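Glycoside hydrolase (Streptococcus pneumoniae serotype 4, PDB 6ORH) probably hydrolyses alpha-L-fucosidic linkages as a family 29 glycoside hydrolase, helping the bacterium to break down fucosylated carbohydrate antigens of its host. Local coordinates at residues 87-92 and 147-152; 126-131 and 140-145; 331-336 and 366-371; 371-376 and 425-430. The protein carries 2 engineered substitutions. All coordinates share one frame; numbering follows the deposited sequence.

Contact 1: residues 87-92 and 147-152; sequences AHTDYS and LAQLKE
Ala87 and His88 meet Glu152 and Ala148 on the surface of the TIM-barrel domain, where the loop after strand 70-74 folds onto helix 139-154. The tight part centres on the carboxylate of Glu152. Its OE2 takes the backbone N-H of Ala87 on the syn lone pair, at 2.8 Å from Ala87 N to Glu152 OE2 and an almost straight 171°. The other oxygen, OE1, is bonded by the hydroxyls of Tyr84 and Thr86, so both oxygens are engaged and the group's rotation is probably fixed. With CG anti to its carbonyl carbon (chi1 -62°), the imidazole of His88 reaches the helix and packs against this carboxylate, His88 CD2 lying 3.4 Å from Glu152 CD with the two planes 52° apart. One face of the ring rests on the methyl of Ala148, whose CB stands 3.8 Å from the ring centroid in a CH-pi contact; the opposite face carries Ala87 CB over its centre. Toward Thr89 the fit is looser: Gln149 NE2, bonded to Thr86 OG1, comes no nearer than 4.3 Å to Thr89 CG2. His88 itself is exposed, and on its solvent side a water joins the ring to the helix backbone, 3.1 Å from His88 NE2 and 2.7 Å from Ala148 O, to which it donates.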
loop_
_atom_site.group_PDB
_atom_site.type_symbol
_atom_site.label_atom_id
_atom_site.label_comp_id
_atom_site.label_asym_id
_atom_site.label_seq_id
_atom_site.Cartn_x
_atom_site.Cartn_y
_atom_site.Cartn_z
ATOM N N ALA A 87 -33.802 -21.635 -23.251
ATOM C CA ALA A 87 -35.054 -21.611 -23.995
ATOM C C ALA A 87 -35.361 -20.199 -24.501
ATOM O O ALA A 87 -36.315 -20.017 -25.269
ATOM C CB ALA A 87 -36.181 -22.104 -23.115
ATOM N N HIS A 88 -34.589 -19.193 -24.063
ATOM C CA HIS A 88 -35.097 -17.821 -24.047
ATOM C C HIS A 88 -34.499 -16.914 -25.125
ATOM O O HIS A 88 -34.958 -15.773 -25.281
ATOM C CB HIS A 88 -35.001 -17.229 -22.637
ATOM C CG HIS A 88 -35.841 -18.001 -21.682
ATOM N ND1 HIS A 88 -37.211 -18.152 -21.860
ATOM C CD2 HIS A 88 -35.521 -18.733 -20.593
ATOM C CE1 HIS A 88 -37.698 -18.892 -20.883
ATOM N NE2 HIS A 88 -36.690 -19.261 -20.106
ATOM N N THR A 89 -33.459 -17.386 -25.817
ATOM C CA THR A 89 -32.920 -16.696 -26.981
ATOM C C THR A 89 -32.419 -17.730 -27.978
ATOM O O THR A 89 -32.056 -18.833 -27.583
ATOM C CB THR A 89 -31.799 -15.713 -26.620
ATOM O OG1 THR A 89 -31.351 -15.152 -27.859
ATOM C CG2 THR A 89 -30.587 -16.398 -26.011
ATOM N N ASP A 90 -32.360 -17.352 -29.266
ATOM C CA ASP A 90 -31.689 -18.194 -30.242
ATOM C C ASP A 90 -30.186 -17.927 -30.285
ATOM O O ASP A 90 -29.465 -18.618 -30.997
ATOM C CB ASP A 90 -32.255 -17.988 -31.652
ATOM C CG ASP A 90 -33.688 -18.452 -31.820
ATOM O OD1 ASP A 90 -34.102 -19.405 -31.109
ATOM O OD2 ASP A 90 -34.376 -17.860 -32.680
ATOM N N TYR A 91 -29.708 -16.893 -29.581
ATOM C CA TYR A 91 -28.294 -16.541 -29.674
ATOM C C TYR A 91 -27.494 -17.315 -28.629
ATOM O O TYR A 91 -27.101 -16.767 -27.600
ATOM C CB TYR A 91 -28.091 -15.029 -29.540
ATOM C CG TYR A 91 -26.752 -14.496 -29.988
ATOM C CD1 TYR A 91 -26.261 -14.764 -31.262
ATOM C CD2 TYR A 91 -25.997 -13.669 -29.168
ATOM C CE1 TYR A 91 -25.063 -14.214 -31.702
ATOM C CE2 TYR A 91 -24.792 -13.126 -29.589
ATOM C CZ TYR A 91 -24.308 -13.421 -30.852
ATOM O OH TYR A 91 -23.136 -12.874 -31.274
ATOM N N SER A 92 -27.272 -18.597 -28.911
ATOM C CA SER A 92 -26.679 -19.503 -27.934
ATOM C C SER A 92 -25.893 -20.588 -28.665
ATOM O O SER A 92 -25.843 -20.650 -29.897
ATOM C CB SER A 92 -27.765 -20.118 -27.080
ATOM O OG SER A 92 -28.319 -21.239 -27.780
ATOM N N LEU A 147 -34.341 -12.712 -15.654
ATOM C CA LEU A 147 -34.886 -13.477 -14.536
ATOM C C LEU A 147 -35.177 -14.915 -14.971
ATOM O O LEU A 147 -34.893 -15.865 -14.241
ATOM C CB LEU A 147 -36.151 -12.784 -14.003
ATOM C CG LEU A 147 -36.828 -13.504 -12.832
ATOM C CD1 LEU A 147 -35.880 -13.641 -11.643
ATOM C CD2 LEU A 147 -38.105 -12.773 -12.407
ATOM N N ALA A 148 -35.761 -15.086 -16.160
ATOM C CA ALA A 148 -36.005 -16.434 -16.668
ATOM C C ALA A 148 -34.702 -17.224 -16.798
ATOM O O ALA A 148 -34.705 -18.429 -16.576
ATOM C CB ALA A 148 -36.742 -16.398 -17.983
ATOM N N GLN A 149 -33.602 -16.556 -17.168
ATOM C CA GLN A 149 -32.344 -17.281 -17.274
ATOM C C GLN A 149 -31.821 -17.631 -15.880
ATOM O O GLN A 149 -31.293 -18.735 -15.697
ATOM C CB GLN A 149 -31.372 -16.529 -18.189
ATOM C CG GLN A 149 -31.870 -16.574 -19.625
ATOM C CD GLN A 149 -30.834 -16.031 -20.565
ATOM O OE1 GLN A 149 -30.094 -15.088 -20.241
ATOM N NE2 GLN A 149 -30.810 -16.607 -21.751
ATOM N N LEU A 150 -31.928 -16.697 -14.927
ATOM C CA LEU A 150 -31.578 -17.033 -13.548
ATOM C C LEU A 150 -32.308 -18.319 -13.136
ATOM O O LEU A 150 -31.694 -19.203 -12.524
ATOM C CB LEU A 150 -31.933 -15.899 -12.583
ATOM C CG LEU A 150 -31.054 -14.638 -12.627
ATOM C CD1 LEU A 150 -31.565 -13.618 -11.623
ATOM C CD2 LEU A 150 -29.602 -14.996 -12.329
ATOM N N LYS A 151 -33.621 -18.411 -13.448
ATOM C CA LYS A 151 -34.415 -19.568 -13.046
ATOM C C LYS A 151 -33.906 -20.830 -13.739
ATOM O O LYS A 151 -33.764 -21.879 -13.108
ATOM C CB LYS A 151 -35.887 -19.300 -13.388
ATOM C CG LYS A 151 -36.511 -18.286 -12.432
ATOM C CD LYS A 151 -37.944 -17.930 -12.801
ATOM C CE LYS A 151 -38.573 -16.967 -11.815
ATOM N NZ LYS A 151 -39.968 -16.671 -12.224
ATOM N N GLU A 152 -33.617 -20.741 -15.040
ATOM C CA GLU A 152 -33.101 -21.884 -15.786
ATOM C C GLU A 152 -31.810 -22.403 -15.163
ATOM O O GLU A 152 -31.583 -23.616 -15.092
ATOM C CB GLU A 152 -32.678 -21.487 -17.196
ATOM C CG GLU A 152 -33.823 -21.454 -18.151
ATOM C CD GLU A 152 -33.406 -21.189 -19.587
ATOM O OE1 GLU A 152 -32.521 -20.329 -19.824
ATOM O OE2 GLU A 152 -33.952 -21.884 -20.473
HETATM O O HOH W 1 -36.901 -19.953 -17.122
#

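Contact 2: residues 126-131 and 140-145; sequences PWDAHS and ADYNAY
Tyr142 and Asp128 both place CG anti to the backbone N (chi1 178° and -168°), which carries the phenol of Tyr142 from helix 139-154 to the loop and sets the carboxylate of Asp128 toward Tyr145. The phenol ends at the carbonyl of Pro126: Tyr142 OH donates to Pro126 O in a short but weak bond of 2.6 Å. Beside that bond, Asp128 CB packs 3.6 Å from Tyr142 CE1, with carboxylate and ring planes nearly perpendicular at 80°. Ser131 OG, bonded to Leu133 N, approaches the same ring at its edge, 4.1 Å from Tyr142 CD1.

One helical turn on, Tyr145 presents its edge to the aspartate, Tyr145 CE2 lying 3.7 Å from Asp128 OD2. A water links the two polar ends, accepting from Tyr145 OH and donating to Asp128 OD2, each at 2.7 Å. The same carboxylate oxygen makes a salt bridge to Lys76, which probably stabilises the negative charge in this buried setting. The other oxygen serves the loop itself: Asp128 OD1 receives the N-H groups of both His130, at 3.0 Å, and Ser131, the latter from above the carboxylate plane. These two bonds curl the chain tightly behind the aspartate. Trp127, between Pro126 and Asp128, has its side chain about 6 Å from a bound fucose. The curl is an Asx turn with the wider Asx motif, set in a loop that follows a TIM-barrel strand, 119-124, and leads into the next helix, 139-154.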
loop_
_atom_site.group_PDB
_atom_site.type_symbol
_atom_site.label_atom_id
_atom_site.label_comp_id
_atom_site.label_asym_id
_atom_site.label_seq_id
_atom_site.Cartn_x
_atom_site.Cartn_y
_atom_site.Cartn_z
ATOM N N PRO A 126 -25.612 -8.418 -16.905
ATOM C CA PRO A 126 -26.800 -7.557 -17.018
ATOM C C PRO A 126 -26.811 -6.781 -18.343
ATOM O O PRO A 126 -27.835 -6.796 -19.031
ATOM C CB PRO A 126 -26.685 -6.652 -15.778
ATOM C CG PRO A 126 -25.932 -7.542 -14.806
ATOM C CD PRO A 126 -24.835 -8.145 -15.677
ATOM N N TRP A 127 -25.710 -6.086 -18.677
ATOM C CA TRP A 127 -25.649 -5.454 -20.006
ATOM C C TRP A 127 -25.667 -6.540 -21.085
ATOM O O TRP A 127 -24.841 -7.470 -21.056
ATOM C CB TRP A 127 -24.392 -4.571 -20.106
ATOM C CG TRP A 127 -24.177 -3.960 -21.461
ATOM C CD1 TRP A 127 -25.120 -3.590 -22.372
ATOM C CD2 TRP A 127 -22.897 -3.704 -22.063
ATOM N NE1 TRP A 127 -24.506 -3.120 -23.509
ATOM C CE2 TRP A 127 -23.148 -3.158 -23.343
ATOM C CE3 TRP A 127 -21.578 -3.821 -21.620
ATOM C CZ2 TRP A 127 -22.103 -2.774 -24.184
ATOM C CZ3 TRP A 127 -20.539 -3.455 -22.455
ATOM C CH2 TRP A 127 -20.808 -2.920 -23.723
ATOM N N ASP A 128 -26.599 -6.413 -22.049
ATOM C CA ASP A 128 -26.693 -7.376 -23.134
ATOM C C ASP A 128 -26.731 -6.609 -24.458
ATOM O O ASP A 128 -27.741 -5.958 -24.762
ATOM C CB ASP A 128 -27.952 -8.239 -22.942
ATOM C CG ASP A 128 -27.987 -9.445 -23.851
ATOM O OD1 ASP A 128 -27.628 -9.299 -25.039
ATOM O OD2 ASP A 128 -28.352 -10.527 -23.361
ATOM N N ALA A 129 -25.627 -6.695 -25.209
ATOM C CA ALA A 129 -25.451 -5.960 -26.459
ATOM C C ALA A 129 -26.149 -6.646 -27.638
ATOM O O ALA A 129 -26.254 -6.039 -28.705
ATOM C CB ALA A 129 -23.977 -5.771 -26.740
ATOM N N HIS A 130 -26.624 -7.889 -27.452
ATOM C CA HIS A 130 -27.343 -8.621 -28.493
ATOM C C HIS A 130 -28.856 -8.434 -28.408
ATOM O O HIS A 130 -29.522 -8.171 -29.421
ATOM C CB HIS A 130 -27.031 -10.130 -28.451
ATOM C CG HIS A 130 -27.743 -10.849 -29.557
ATOM N ND1 HIS A 130 -29.004 -11.405 -29.416
ATOM C CD2 HIS A 130 -27.375 -11.067 -30.838
ATOM C CE1 HIS A 130 -29.382 -11.931 -30.574
ATOM N NE2 HIS A 130 -28.400 -11.754 -31.445
ATOM N N SER A 131 -29.419 -8.612 -27.219
ATOM C CA SER A 131 -30.848 -8.808 -27.046
ATOM C C SER A 131 -31.639 -7.621 -27.592
ATOM O O SER A 131 -31.394 -6.476 -27.197
ATOM C CB SER A 131 -31.170 -8.931 -25.591
ATOM O OG SER A 131 -32.579 -9.030 -25.465
ATOM N N ALA A 140 -38.956 -3.879 -19.054
ATOM C CA ALA A 140 -39.659 -4.917 -18.319
ATOM C C ALA A 140 -39.439 -6.276 -18.984
ATOM O O ALA A 140 -39.267 -7.295 -18.299
ATOM C CB ALA A 140 -41.122 -4.572 -18.126
ATOM N N ASP A 141 -39.446 -6.304 -20.321
ATOM C CA ASP A 141 -39.245 -7.550 -21.046
ATOM C C ASP A 141 -37.801 -8.026 -20.864
ATOM O O ASP A 141 -37.565 -9.227 -20.722
ATOM C CB ASP A 141 -39.626 -7.455 -22.529
ATOM C CG ASP A 141 -41.119 -7.567 -22.798
ATOM O OD1 ASP A 141 -41.855 -7.973 -21.901
ATOM O OD2 ASP A 141 -41.532 -7.285 -23.944
ATOM N N TYR A 142 -36.839 -7.092 -20.840
ATOM C CA TYR A 142 -35.449 -7.522 -20.692
ATOM C C TYR A 142 -35.259 -8.127 -19.302
ATOM O O TYR A 142 -34.608 -9.185 -19.168
ATOM C CB TYR A 142 -34.409 -6.402 -20.888
ATOM C CG TYR A 142 -33.018 -6.941 -20.660
ATOM C CD1 TYR A 142 -32.430 -7.814 -21.559
ATOM C CD2 TYR A 142 -32.353 -6.723 -19.452
ATOM C CE1 TYR A 142 -31.199 -8.422 -21.311
ATOM C CE2 TYR A 142 -31.111 -7.297 -19.197
ATOM C CZ TYR A 142 -30.545 -8.170 -20.112
ATOM O OH TYR A 142 -29.323 -8.757 -19.869
ATOM N N ASN A 143 -35.826 -7.450 -18.297
ATOM C CA ASN A 143 -35.745 -7.977 -16.931
ATOM C C ASN A 143 -36.348 -9.378 -16.840
ATOM O O ASN A 143 -35.812 -10.227 -16.115
ATOM C CB ASN A 143 -36.393 -7.038 -15.920
ATOM C CG ASN A 143 -35.419 -5.946 -15.547
ATOM O OD1 ASN A 143 -34.453 -6.199 -14.829
ATOM N ND2 ASN A 143 -35.669 -4.733 -16.019
ATOM N N ALA A 144 -37.478 -9.625 -17.530
ATOM C CA ALA A 144 -38.078 -10.957 -17.506
ATOM C C ALA A 144 -37.186 -12.005 -18.179
ATOM O O ALA A 144 -37.143 -13.155 -17.741
ATOM C CB ALA A 144 -39.479 -10.919 -18.101
ATOM N N TYR A 145 -36.468 -11.609 -19.236
ATOM C CA TYR A 145 -35.513 -12.469 -19.925
ATOM C C TYR A 145 -34.392 -12.851 -18.952
ATOM O O TYR A 145 -34.071 -14.040 -18.790
ATOM C CB TYR A 145 -34.959 -11.729 -21.156
ATOM C CG TYR A 145 -33.772 -12.366 -21.836
ATOM C CD1 TYR A 145 -33.890 -13.605 -22.454
ATOM C CD2 TYR A 145 -32.508 -11.778 -21.832
ATOM C CE1 TYR A 145 -32.817 -14.196 -23.088
ATOM C CE2 TYR A 145 -31.422 -12.362 -22.477
ATOM C CZ TYR A 145 -31.570 -13.601 -23.080
ATOM O OH TYR A 145 -30.534 -14.232 -23.706
HETATM O O HOH W 2 -28.741 -12.664 -24.910
#

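Contact 3: residues 331-336 and 366-371; sequences AEVSGP and LELDLG
Val333 and Leu368 lie side by side and point the same way, Val333 CG2 packing 3.9 Å from Leu368 CG across a non-hydrogen-bonded antiparallel pair. The other branch of the valine, CG1, stands anti to the backbone N (chi1 -175°) and leans along the strand to meet Leu366 CD2 at 4.1 Å, the two side chains crossing at a slant. Ala331 extends this apolar row, its CB 3.7 Å from Leu370 CD2. Leu368 and Leu370 also touch Ile445 and Leu447 of strand 441-448, so this end of the row faces the second sheet, while Val333 packs on the loop residues Cys344 and Thr348 and Leu366 on Leu347.

Glu332, Ser334, Glu367 and Asp369 occupy the other, polar face. Ser334 OG sits over the neighbouring strand, and a water links it to the backbone, donating to Glu367 O at 3.0 Å. Glu367 stretches away from Ser334 into a salt bridge with Arg430, while Asp369 OD1 accepts from Gly371 N in an Asx turn.

Four backbone bonds join the hydrogen-bonded pairs Glu332-Asp369 and Ser334-Glu367. In the first pair, Asp369 N to Glu332 O measures 2.8 Å; its partner from Glu332 N to Asp369 O is longer at 3.1 Å and bent to 146°. Strand 332-334 thereby forms, within this chain, one outer edge of an antiparallel sheet in the beta-sandwich of an F5/8 type C (discoidin-like) domain.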
loop_
_atom_site.group_PDB
_atom_site.type_symbol
_atom_site.label_atom_id
_atom_site.label_comp_id
_atom_site.label_asym_id
_atom_site.label_seq_id
_atom_site.Cartn_x
_atom_site.Cartn_y
_atom_site.Cartn_z
ATOM N N ALA A 331 4.223 -21.068 21.170
ATOM C CA ALA A 331 4.880 -19.950 21.836
ATOM C C ALA A 331 4.094 -19.507 23.073
ATOM O O ALA A 331 2.863 -19.543 23.095
ATOM C CB ALA A 331 5.057 -18.808 20.859
ATOM N N GLU A 332 4.824 -19.054 24.097
ATOM C CA GLU A 332 4.243 -18.497 25.308
ATOM C C GLU A 332 3.784 -17.068 25.022
ATOM O O GLU A 332 4.567 -16.272 24.528
ATOM C CB GLU A 332 5.299 -18.471 26.414
ATOM C CG GLU A 332 5.165 -19.608 27.415
ATOM C CD GLU A 332 4.449 -19.184 28.689
ATOM O OE1 GLU A 332 3.285 -19.614 28.888
ATOM O OE2 GLU A 332 5.049 -18.405 29.474
ATOM N N VAL A 333 2.533 -16.748 25.369
ATOM C CA VAL A 333 2.003 -15.410 25.134
ATOM C C VAL A 333 1.630 -14.752 26.460
ATOM O O VAL A 333 0.913 -15.335 27.268
ATOM C CB VAL A 333 0.780 -15.466 24.194
ATOM C CG1 VAL A 333 0.314 -14.056 23.854
ATOM C CG2 VAL A 333 1.058 -16.247 22.923
ATOM N N SER A 334 2.066 -13.506 26.671
ATOM C CA SER A 334 1.669 -12.760 27.856
ATOM C C SER A 334 1.015 -11.452 27.437
ATOM O O SER A 334 1.246 -10.950 26.335
ATOM C CB SER A 334 2.840 -12.455 28.729
ATOM O OG SER A 334 3.901 -11.997 27.927
ATOM N N GLY A 335 0.285 -10.889 28.390
ATOM C CA GLY A 335 -0.469 -9.679 28.164
ATOM C C GLY A 335 -1.819 -9.819 28.830
ATOM O O GLY A 335 -2.102 -10.817 29.510
ATOM N N PRO A 336 -2.685 -8.805 28.697
ATOM C CA PRO A 336 -3.971 -8.837 29.379
ATOM C C PRO A 336 -4.908 -9.816 28.682
ATOM O O PRO A 336 -4.787 -10.065 27.471
ATOM C CB PRO A 336 -4.415 -7.377 29.300
ATOM C CG PRO A 336 -3.794 -6.878 28.021
ATOM C CD PRO A 336 -2.455 -7.584 27.898
ATOM N N LEU A 366 0.496 -7.704 23.381
ATOM C CA LEU A 366 0.707 -9.146 23.503
ATOM C C LEU A 366 2.166 -9.436 23.169
ATOM O O LEU A 366 2.679 -8.974 22.153
ATOM C CB LEU A 366 -0.220 -9.883 22.522
ATOM C CG LEU A 366 -1.707 -9.783 22.833
ATOM C CD1 LEU A 366 -2.553 -10.165 21.617
ATOM C CD2 LEU A 366 -2.032 -10.669 24.037
ATOM N N GLU A 367 2.864 -10.206 24.024
ATOM C CA GLU A 367 4.250 -10.539 23.723
ATOM C C GLU A 367 4.370 -12.054 23.594
ATOM O O GLU A 367 3.870 -12.789 24.465
ATOM C CB GLU A 367 5.177 -10.034 24.835
ATOM C CG GLU A 367 6.654 -10.283 24.543
ATOM C CD GLU A 367 7.591 -9.539 25.484
ATOM O OE1 GLU A 367 7.305 -8.381 25.813
ATOM O OE2 GLU A 367 8.609 -10.128 25.908
ATOM N N LEU A 368 4.999 -12.493 22.499
ATOM C CA LEU A 368 5.230 -13.913 22.251
ATOM C C LEU A 368 6.691 -14.204 22.555
ATOM O O LEU A 368 7.565 -13.446 22.135
ATOM C CB LEU A 368 4.967 -14.273 20.783
ATOM C CG LEU A 368 3.496 -14.445 20.402
ATOM C CD1 LEU A 368 2.821 -13.087 20.331
ATOM C CD2 LEU A 368 3.355 -15.144 19.061
ATOM N N ASP A 369 6.931 -15.333 23.246
ATOM C CA ASP A 369 8.270 -15.874 23.440
ATOM C C ASP A 369 8.328 -17.230 22.742
ATOM O O ASP A 369 7.661 -18.160 23.171
ATOM C CB ASP A 369 8.580 -16.016 24.939
ATOM C CG ASP A 369 9.994 -16.527 25.214
ATOM O OD1 ASP A 369 10.669 -16.983 24.270
ATOM O OD2 ASP A 369 10.415 -16.445 26.384
ATOM N N LEU A 370 9.090 -17.311 21.649
ATOM C CA LEU A 370 9.146 -18.495 20.808
ATOM C C LEU A 370 9.982 -19.582 21.481
ATOM O O LEU A 370 9.980 -20.726 21.016
ATOM C CB LEU A 370 9.748 -18.139 19.444
ATOM C CG LEU A 370 9.031 -17.035 18.668
ATOM C CD1 LEU A 370 9.667 -16.862 17.300
ATOM C CD2 LEU A 370 7.547 -17.362 18.529
ATOM N N GLY A 371 10.684 -19.211 22.561
ATOM C CA GLY A 371 11.440 -20.187 23.345
ATOM C C GLY A 371 12.883 -20.353 22.858
ATOM O O GLY A 371 13.750 -20.793 23.615
HETATM O O HOH W 3 5.656 -14.038 26.471
#

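Contact 4: residues 371-376 and 425-430; sequences GSPKTF and EAQKIR
The phenyl ring of Phe376 turns its edge to Ala426 O, which lies in the ring plane 3.9 Å from Phe376 CE2. The side chains of Phe376 and Ile429 point at each other, Ile429 CG1 meeting Phe376 CZ obliquely at 3.7 Å, and the methyl of Ala426 also reaches this end of the ring. Phe376 holds CG between its backbone N and carbonyl carbon (chi1 57°), bringing the end of the ring to Ala426 and Ile429; Val398 and Leu447 add further apolar contacts. The amide of Gln427 is the second flat group. Its extended chain lies along the corner at Gly371 and Ser372, with Gln427 OE1 3.3 Å from Ser372 CA, and its NE2 is bonded to Asp369 OD1.

In the beta-sandwich of the F5/8 type C domain, both segments pass from one sheet to the other, turning at Gly371-Ser372 and at Gln427. Strand 373-376, outermost in its sheet within this chain, is paired antiparallel with the end of strand 417-426 through two bonds: Lys374 N gives to Ala426 O at 2.9 Å, nearly straight at 176°, and Ala426 N returns the bond to Lys374 O.

Thr375 and Glu425 share the outer face, their side chains meeting aslant with Thr375 OG1 3.7 Å from Glu425 CG. Pro373 CB closes on the same methylene at 3.9 Å. A water donates to Glu425 OE2 at 2.8 Å and also bonds with Thr375 OG1.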
loop_
_atom_site.group_PDB
_atom_site.type_symbol
_atom_site.label_atom_id
_atom_site.label_comp_id
_atom_site.label_asym_id
_atom_site.label_seq_id
_atom_site.Cartn_x
_atom_site.Cartn_y
_atom_site.Cartn_z
ATOM N N GLY A 371 10.684 -19.211 22.561
ATOM C CA GLY A 371 11.440 -20.187 23.345
ATOM C C GLY A 371 12.883 -20.353 22.858
ATOM O O GLY A 371 13.750 -20.793 23.615
ATOM N N SER A 372 13.112 -20.031 21.584
ATOM C CA SER A 372 14.421 -20.004 20.948
ATOM C C SER A 372 14.354 -19.042 19.760
ATOM O O SER A 372 13.253 -18.697 19.322
ATOM C CB SER A 372 14.855 -21.395 20.530
ATOM O OG SER A 372 14.037 -21.890 19.480
ATOM N N PRO A 373 15.493 -18.502 19.255
ATOM C CA PRO A 373 15.462 -17.625 18.081
ATOM C C PRO A 373 15.014 -18.395 16.835
ATOM O O PRO A 373 15.465 -19.519 16.596
ATOM C CB PRO A 373 16.903 -17.101 17.925
ATOM C CG PRO A 373 17.629 -17.506 19.204
ATOM C CD PRO A 373 16.856 -18.666 19.800
ATOM N N LYS A 374 14.052 -17.819 16.096
ATOM C CA LYS A 374 13.599 -18.384 14.832
ATOM C C LYS A 374 13.614 -17.279 13.786
ATOM O O LYS A 374 13.615 -16.105 14.141
ATOM C CB LYS A 374 12.180 -18.957 14.963
ATOM C CG LYS A 374 11.991 -19.910 16.132
ATOM C CD LYS A 374 10.753 -20.775 16.033
ATOM C CE LYS A 374 10.621 -21.697 17.228
ATOM N NZ LYS A 374 9.254 -22.267 17.343
ATOM N N THR A 375 13.624 -17.665 12.502
ATOM C CA THR A 375 13.778 -16.741 11.392
ATOM C C THR A 375 12.478 -16.691 10.592
ATOM O O THR A 375 12.019 -17.722 10.096
ATOM C CB THR A 375 14.928 -17.166 10.480
ATOM O OG1 THR A 375 16.063 -17.147 11.347
ATOM C CG2 THR A 375 15.177 -16.228 9.325
ATOM N N PHE A 376 11.919 -15.480 10.493
ATOM C CA PHE A 376 10.608 -15.293 9.885
ATOM C C PHE A 376 10.542 -13.938 9.184
ATOM O O PHE A 376 11.388 -13.060 9.395
ATOM C CB PHE A 376 9.515 -15.469 10.940
ATOM C CG PHE A 376 9.671 -14.530 12.116
ATOM C CD1 PHE A 376 9.153 -13.245 12.075
ATOM C CD2 PHE A 376 10.343 -14.940 13.257
ATOM C CE1 PHE A 376 9.303 -12.382 13.152
ATOM C CE2 PHE A 376 10.502 -14.078 14.335
ATOM C CZ PHE A 376 9.981 -12.801 14.277
ATOM N N GLU A 425 15.804 -12.751 12.634
ATOM C CA GLU A 425 15.952 -13.848 13.577
ATOM C C GLU A 425 15.676 -13.301 14.974
ATOM O O GLU A 425 16.360 -12.371 15.419
ATOM C CB GLU A 425 17.354 -14.468 13.489
ATOM C CG GLU A 425 17.522 -15.693 14.377
ATOM C CD GLU A 425 18.891 -16.364 14.303
ATOM O OE1 GLU A 425 19.891 -15.649 14.445
ATOM O OE2 GLU A 425 18.949 -17.585 14.071
ATOM N N ALA A 426 14.643 -13.847 15.636
ATOM C CA ALA A 426 14.180 -13.289 16.895
ATOM C C ALA A 426 13.433 -14.343 17.699
ATOM O O ALA A 426 12.933 -15.330 17.156
ATOM C CB ALA A 426 13.332 -12.054 16.657
ATOM N N GLN A 427 13.376 -14.111 19.007
ATOM C CA GLN A 427 12.710 -15.008 19.921
ATOM C C GLN A 427 11.491 -14.322 20.536
ATOM O O GLN A 427 10.562 -15.007 20.966
ATOM C CB GLN A 427 13.695 -15.427 21.013
ATOM C CG GLN A 427 13.069 -16.339 22.054
ATOM C CD GLN A 427 14.121 -17.014 22.902
ATOM O OE1 GLN A 427 15.263 -17.204 22.473
ATOM N NE2 GLN A 427 13.727 -17.342 24.117
ATOM N N LYS A 428 11.539 -12.977 20.644
ATOM C CA LYS A 428 10.449 -12.246 21.268
ATOM C C LYS A 428 9.818 -11.265 20.281
ATOM O O LYS A 428 10.515 -10.532 19.580
ATOM C CB LYS A 428 10.913 -11.554 22.548
ATOM C CG LYS A 428 11.447 -12.534 23.595
ATOM C CD LYS A 428 11.788 -11.895 24.910
ATOM C CE LYS A 428 12.390 -12.880 25.893
ATOM N NZ LYS A 428 12.559 -12.247 27.226
ATOM N N ILE A 429 8.480 -11.286 20.252
ATOM C CA ILE A 429 7.687 -10.463 19.344
ATOM C C ILE A 429 6.587 -9.785 20.149
ATOM O O ILE A 429 6.025 -10.399 21.053
ATOM C CB ILE A 429 7.085 -11.354 18.223
ATOM C CG1 ILE A 429 8.153 -12.110 17.415
ATOM C CG2 ILE A 429 6.171 -10.543 17.314
ATOM C CD1 ILE A 429 8.497 -13.483 17.999
ATOM N N ARG A 430 6.235 -8.527 19.806
ATOM C CA ARG A 430 5.081 -7.886 20.420
ATOM C C ARG A 430 4.072 -7.540 19.331
ATOM O O ARG A 430 4.458 -7.037 18.269
ATOM C CB ARG A 430 5.446 -6.589 21.149
ATOM C CG ARG A 430 6.132 -6.847 22.490
ATOM C CD ARG A 430 6.896 -5.659 23.038
ATOM N NE ARG A 430 7.398 -6.058 24.362
ATOM C CZ ARG A 430 8.109 -5.271 25.176
ATOM N NH1 ARG A 430 8.386 -4.017 24.843
ATOM N NH2 ARG A 430 8.518 -5.740 26.343
HETATM O O HOH W 4 16.604 -18.957 13.519
#

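How the contacts relate
From the N terminus, contact 1 closes a loop of 54 residues between 87-92 and 147-152, and contact 2 closes a much shorter one, of eight residues, nested inside it. Both use helix 139-154, and they touch where Thr89 packs on Tyr145 and where the rings of Tyr91 and His130 stack. Contacts 3 and 4 follow in series in the F5/8 type C domain, closing loops of 29 and 48 residues; the centres of contacts 1 and 3 are about 59 Å apart, on opposite sides of the chain's centre. Contacts 3 and 4 share Gly371, the corner between strands 364-370 and 373-376. Contact 3 pairs strands of one sheet; contact 4 pairs strands of the other and, through 428-430, reaches back to 364-370.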